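Long-range contact in ABC transporter permease (Klebsiella pneumoniae, PDB 5NUP), which is an outer-membrane lipoprotein of the MlaA family that probably removes mislocalised phospholipids from the outer leaflet: residues Asp33-Trp44 with Ile175-Asp185. Numbering follows the deposited sequence.
Sequences DPYVLRPVAVAW and IETRAQLLDSD
Asp-33 OD1 receives two N-H groups of Arg-178, a bond from NE at 2.7 Å and a weak one from NH2, while NH2 also reaches Asp-33 OD2 at 2.9 Å. The grip is side-on: each carboxylate oxygen offers its syn lone pair, and the carboxylate and guanidinium planes lie only 14° apart. Arg-178 CG, anti to the backbone N, lies 3.5 Å from Ala-41 CB; a bend at chi2 then turns the rest of the chain toward Asp-33, and Leu-37 lies against the same aliphatic part. A second side-on pair joins Arg-38 to Asp-185, NE to OD1 at 2.7 Å and NH1 to OD2 at 2.8 Å, but here both oxygens are met from above the carboxylate plane. The two pairs form one salt-bridge network, linked by a weak bond from Arg-178 NH2 to Asp-185 OD1; alternating carboxylates probably offset the closeness of the two guanidiniums, whose planes are steeply inclined to each other. Leu-182 CD2 covers one face of the Arg-38 group and also touches Val-42 CG1.

Farther along, Ile-175 packs on Val-40 through CD1, and its CG2 packs against the Trp-44 ring near CG (3.8 Å). Trp-44 NE1 gives a nearly straight bond (164°) to Glu-176 OE2, at 2.9 Å, and Glu-176 OE1 is paired with Arg-53.

Small residues allow a close crossing, with Ala-41 and Ala-179 CA atoms 4.5 Å apart. The 38-44 part of helix 38-47 crosses residues 175-180, the last turns of helix 163-180, at 81°, the network ties in the end of helix 18-35, and helix 50-62 adjoins through Arg-53.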
loop_
_atom_site.group_PDB
_atom_site.type_symbol
_atom_site.label_atom_id
_atom_site.label_comp_id
_atom_site.label_asym_id
_atom_site.label_seq_id
_atom_site.Cartn_x
_atom_site.Cartn_y
_atom_site.Cartn_z
ATOM N N ASP F 33 -33.065 -40.981 -42.135
ATOM C CA ASP F 33 -33.493 -39.675 -41.656
ATOM C C ASP F 33 -34.889 -39.736 -41.018
ATOM O O ASP F 33 -35.066 -39.212 -39.918
ATOM C CB ASP F 33 -33.413 -38.659 -42.804
ATOM C CG ASP F 33 -33.683 -37.233 -42.356
ATOM O OD1 ASP F 33 -32.848 -36.653 -41.613
ATOM O OD2 ASP F 33 -34.725 -36.688 -42.781
ATOM N N PRO F 34 -35.904 -40.363 -41.620
ATOM C CA PRO F 34 -37.212 -40.387 -40.943
ATOM C C PRO F 34 -37.288 -41.350 -39.764
ATOM O O PRO F 34 -37.954 -41.042 -38.773
ATOM C CB PRO F 34 -38.183 -40.818 -42.050
ATOM C CG PRO F 34 -37.415 -40.742 -43.308
ATOM C CD PRO F 34 -35.996 -40.984 -42.950
ATOM N N TYR F 35 -36.624 -42.510 -39.854
ATOM C CA TYR F 35 -36.751 -43.554 -38.838
ATOM C C TYR F 35 -35.793 -43.372 -37.669
ATOM O O TYR F 35 -36.125 -43.753 -36.544
ATOM C CB TYR F 35 -36.482 -44.945 -39.432
ATOM C CG TYR F 35 -37.556 -45.558 -40.305
ATOM C CD1 TYR F 35 -38.796 -44.946 -40.481
ATOM C CD2 TYR F 35 -37.325 -46.774 -40.949
ATOM C CE1 TYR F 35 -39.779 -45.532 -41.278
ATOM C CE2 TYR F 35 -38.293 -47.365 -41.746
ATOM C CZ TYR F 35 -39.516 -46.742 -41.910
ATOM O OH TYR F 35 -40.470 -47.330 -42.708
ATOM N N VAL F 36 -34.614 -42.811 -37.900
ATOM C CA VAL F 36 -33.714 -42.458 -36.808
ATOM C C VAL F 36 -33.180 -41.064 -37.121
ATOM O O VAL F 36 -33.689 -40.391 -38.021
ATOM C CB VAL F 36 -32.596 -43.508 -36.639
ATOM C CG1 VAL F 36 -31.535 -43.359 -37.701
ATOM C CG2 VAL F 36 -31.976 -43.428 -35.255
ATOM N N LEU F 37 -32.207 -40.594 -36.357
ATOM C CA LEU F 37 -31.591 -39.292 -36.596
ATOM C C LEU F 37 -32.554 -38.105 -36.521
ATOM O O LEU F 37 -32.350 -37.210 -35.694
ATOM C CB LEU F 37 -30.859 -39.261 -37.946
ATOM C CG LEU F 37 -30.141 -37.915 -38.149
ATOM C CD1 LEU F 37 -28.840 -37.844 -37.363
ATOM C CD2 LEU F 37 -29.883 -37.631 -39.615
ATOM N N ARG F 38 -33.631 -38.085 -37.322
ATOM C CA ARG F 38 -34.465 -36.894 -37.193
ATOM C C ARG F 38 -35.294 -37.008 -35.917
ATOM O O ARG F 38 -35.504 -36.001 -35.230
ATOM C CB ARG F 38 -35.365 -36.653 -38.409
ATOM C CG ARG F 38 -36.334 -35.534 -38.129
ATOM C CD ARG F 38 -37.513 -35.461 -39.041
ATOM N NE ARG F 38 -37.708 -34.076 -39.456
ATOM C CZ ARG F 38 -38.504 -33.208 -38.832
ATOM N NH1 ARG F 38 -38.620 -31.960 -39.281
ATOM N NH2 ARG F 38 -39.172 -33.583 -37.746
ATOM N N PRO F 39 -35.790 -38.195 -35.559
ATOM C CA PRO F 39 -36.239 -38.361 -34.167
ATOM C C PRO F 39 -35.155 -38.015 -33.154
ATOM O O PRO F 39 -35.447 -37.384 -32.130
ATOM C CB PRO F 39 -36.638 -39.844 -34.091
ATOM C CG PRO F 39 -36.760 -40.318 -35.497
ATOM C CD PRO F 39 -36.327 -39.245 -36.443
ATOM N N VAL F 40 -33.901 -38.401 -33.417
ATOM C CA VAL F 40 -32.821 -38.058 -32.496
ATOM C C VAL F 40 -32.562 -36.553 -32.492
ATOM O O VAL F 40 -32.216 -35.981 -31.452
ATOM C CB VAL F 40 -31.546 -38.849 -32.836
ATOM C CG1 VAL F 40 -30.422 -38.404 -31.967
ATOM C CG2 VAL F 40 -31.752 -40.303 -32.596
ATOM N N ALA F 41 -32.790 -35.870 -33.610
ATOM C CA ALA F 41 -32.549 -34.432 -33.611
ATOM C C ALA F 41 -33.708 -33.645 -33.025
ATOM O O ALA F 41 -33.486 -32.539 -32.520
ATOM C CB ALA F 41 -32.272 -33.927 -35.024
ATOM N N VAL F 42 -34.939 -34.173 -33.067
ATOM C CA VAL F 42 -36.015 -33.453 -32.388
ATOM C C VAL F 42 -35.944 -33.686 -30.889
ATOM O O VAL F 42 -36.182 -32.755 -30.108
ATOM C CB VAL F 42 -37.408 -33.817 -32.931
ATOM C CG1 VAL F 42 -37.498 -33.523 -34.396
ATOM C CG2 VAL F 42 -37.753 -35.257 -32.635
ATOM N N ALA F 43 -35.547 -34.888 -30.461
ATOM C CA ALA F 43 -35.310 -35.105 -29.040
ATOM C C ALA F 43 -34.204 -34.180 -28.539
ATOM O O ALA F 43 -34.293 -33.635 -27.434
ATOM C CB ALA F 43 -34.967 -36.572 -28.783
ATOM N N TRP F 44 -33.159 -33.986 -29.352
ATOM C CA TRP F 44 -32.105 -33.027 -29.034
ATOM C C TRP F 44 -32.687 -31.630 -28.870
ATOM O O TRP F 44 -32.399 -30.926 -27.891
ATOM C CB TRP F 44 -31.053 -33.055 -30.149
ATOM C CG TRP F 44 -29.749 -32.327 -29.897
ATOM C CD1 TRP F 44 -29.406 -31.081 -30.339
ATOM C CD2 TRP F 44 -28.608 -32.828 -29.182
ATOM N NE1 TRP F 44 -28.131 -30.771 -29.929
ATOM C CE2 TRP F 44 -27.623 -31.829 -29.218
ATOM C CE3 TRP F 44 -28.334 -34.022 -28.506
ATOM C CZ2 TRP F 44 -26.387 -31.987 -28.606
ATOM C CZ3 TRP F 44 -27.111 -34.174 -27.898
ATOM C CH2 TRP F 44 -26.154 -33.165 -27.950
ATOM N N ILE F 175 -25.713 -34.561 -34.881
ATOM C CA ILE F 175 -27.058 -34.375 -34.342
ATOM C C ILE F 175 -27.379 -32.896 -34.236
ATOM O O ILE F 175 -28.511 -32.473 -34.517
ATOM C CB ILE F 175 -27.222 -35.082 -32.983
ATOM C CG1 ILE F 175 -26.863 -36.567 -33.097
ATOM C CG2 ILE F 175 -28.624 -34.857 -32.431
ATOM C CD1 ILE F 175 -27.016 -37.337 -31.802
ATOM N N GLU F 176 -26.379 -32.074 -33.902
ATOM C CA GLU F 176 -26.664 -30.651 -33.777
ATOM C C GLU F 176 -26.959 -30.050 -35.146
ATOM O O GLU F 176 -27.993 -29.398 -35.339
ATOM C CB GLU F 176 -25.519 -29.925 -33.060
ATOM C CG GLU F 176 -25.674 -28.409 -33.099
ATOM C CD GLU F 176 -26.727 -27.903 -32.126
ATOM O OE1 GLU F 176 -27.516 -27.012 -32.518
ATOM O OE2 GLU F 176 -26.770 -28.416 -30.980
ATOM N N THR F 177 -26.107 -30.338 -36.133
ATOM C CA THR F 177 -26.362 -29.886 -37.501
ATOM C C THR F 177 -27.734 -30.337 -37.997
ATOM O O THR F 177 -28.445 -29.568 -38.660
ATOM C CB THR F 177 -25.264 -30.399 -38.436
ATOM O OG1 THR F 177 -23.979 -29.981 -37.951
ATOM C CG2 THR F 177 -25.492 -29.886 -39.861
ATOM N N ARG F 178 -28.113 -31.589 -37.720
ATOM C CA ARG F 178 -29.462 -32.020 -38.069
ATOM C C ARG F 178 -30.491 -31.270 -37.233
ATOM O O ARG F 178 -31.541 -30.862 -37.744
ATOM C CB ARG F 178 -29.613 -33.539 -37.917
ATOM C CG ARG F 178 -31.000 -34.063 -38.325
ATOM C CD ARG F 178 -31.226 -33.757 -39.792
ATOM N NE ARG F 178 -32.444 -34.321 -40.366
ATOM C CZ ARG F 178 -33.516 -33.603 -40.684
ATOM N NH1 ARG F 178 -33.518 -32.293 -40.471
ATOM N NH2 ARG F 178 -34.583 -34.194 -41.212
ATOM N N ALA F 179 -30.215 -31.099 -35.938
ATOM C CA ALA F 179 -31.150 -30.372 -35.086
ATOM C C ALA F 179 -31.387 -28.964 -35.620
ATOM O O ALA F 179 -32.518 -28.470 -35.603
ATOM C CB ALA F 179 -30.640 -30.325 -33.644
ATOM N N GLN F 180 -30.339 -28.297 -36.107
ATOM C CA GLN F 180 -30.570 -26.965 -36.655
ATOM C C GLN F 180 -31.286 -27.040 -37.995
ATOM O O GLN F 180 -32.185 -26.235 -38.264
ATOM C CB GLN F 180 -29.271 -26.182 -36.750
ATOM C CG GLN F 180 -28.437 -26.332 -35.517
ATOM C CD GLN F 180 -27.658 -25.091 -35.205
ATOM O OE1 GLN F 180 -27.462 -24.773 -34.041
ATOM N NE2 GLN F 180 -27.271 -24.341 -36.236
ATOM N N LEU F 181 -30.939 -28.019 -38.835
ATOM C CA LEU F 181 -31.683 -28.186 -40.085
ATOM C C LEU F 181 -33.112 -28.667 -39.866
ATOM O O LEU F 181 -33.824 -28.858 -40.856
ATOM C CB LEU F 181 -30.982 -29.168 -41.034
ATOM C CG LEU F 181 -29.618 -28.861 -41.637
ATOM C CD1 LEU F 181 -29.015 -30.138 -42.182
ATOM C CD2 LEU F 181 -29.798 -27.846 -42.751
ATOM N N LEU F 182 -33.546 -28.889 -38.620
ATOM C CA LEU F 182 -34.882 -29.426 -38.383
ATOM C C LEU F 182 -35.970 -28.542 -38.970
ATOM O O LEU F 182 -37.074 -29.025 -39.241
ATOM C CB LEU F 182 -35.135 -29.615 -36.891
ATOM C CG LEU F 182 -34.897 -31.031 -36.384
ATOM C CD1 LEU F 182 -34.965 -31.040 -34.871
ATOM C CD2 LEU F 182 -35.918 -31.994 -37.023
ATOM N N ASP F 183 -35.691 -27.255 -39.146
ATOM C CA ASP F 183 -36.690 -26.312 -39.616
ATOM C C ASP F 183 -36.640 -26.096 -41.124
ATOM O O ASP F 183 -37.497 -25.380 -41.651
ATOM C CB ASP F 183 -36.517 -24.953 -38.907
ATOM C CG ASP F 183 -37.153 -24.914 -37.511
ATOM O OD1 ASP F 183 -36.879 -25.805 -36.672
ATOM O OD2 ASP F 183 -37.935 -23.978 -37.252
ATOM N N SER F 184 -35.655 -26.674 -41.829
ATOM C CA SER F 184 -35.643 -26.675 -43.290
ATOM C C SER F 184 -35.589 -28.062 -43.935
ATOM O O SER F 184 -35.643 -28.154 -45.172
ATOM C CB SER F 184 -34.446 -25.845 -43.792
ATOM O OG SER F 184 -33.253 -26.158 -43.075
ATOM N N ASP F 185 -35.519 -29.139 -43.143
ATOM C CA ASP F 185 -35.694 -30.489 -43.675
ATOM C C ASP F 185 -36.933 -30.602 -44.551
ATOM O O ASP F 185 -36.910 -31.280 -45.583
ATOM C CB ASP F 185 -35.737 -31.507 -42.534
ATOM C CG ASP F 185 -37.116 -31.669 -41.942
ATOM O OD1 ASP F 185 -37.601 -32.817 -41.885
ATOM O OD2 ASP F 185 -37.713 -30.653 -41.530
#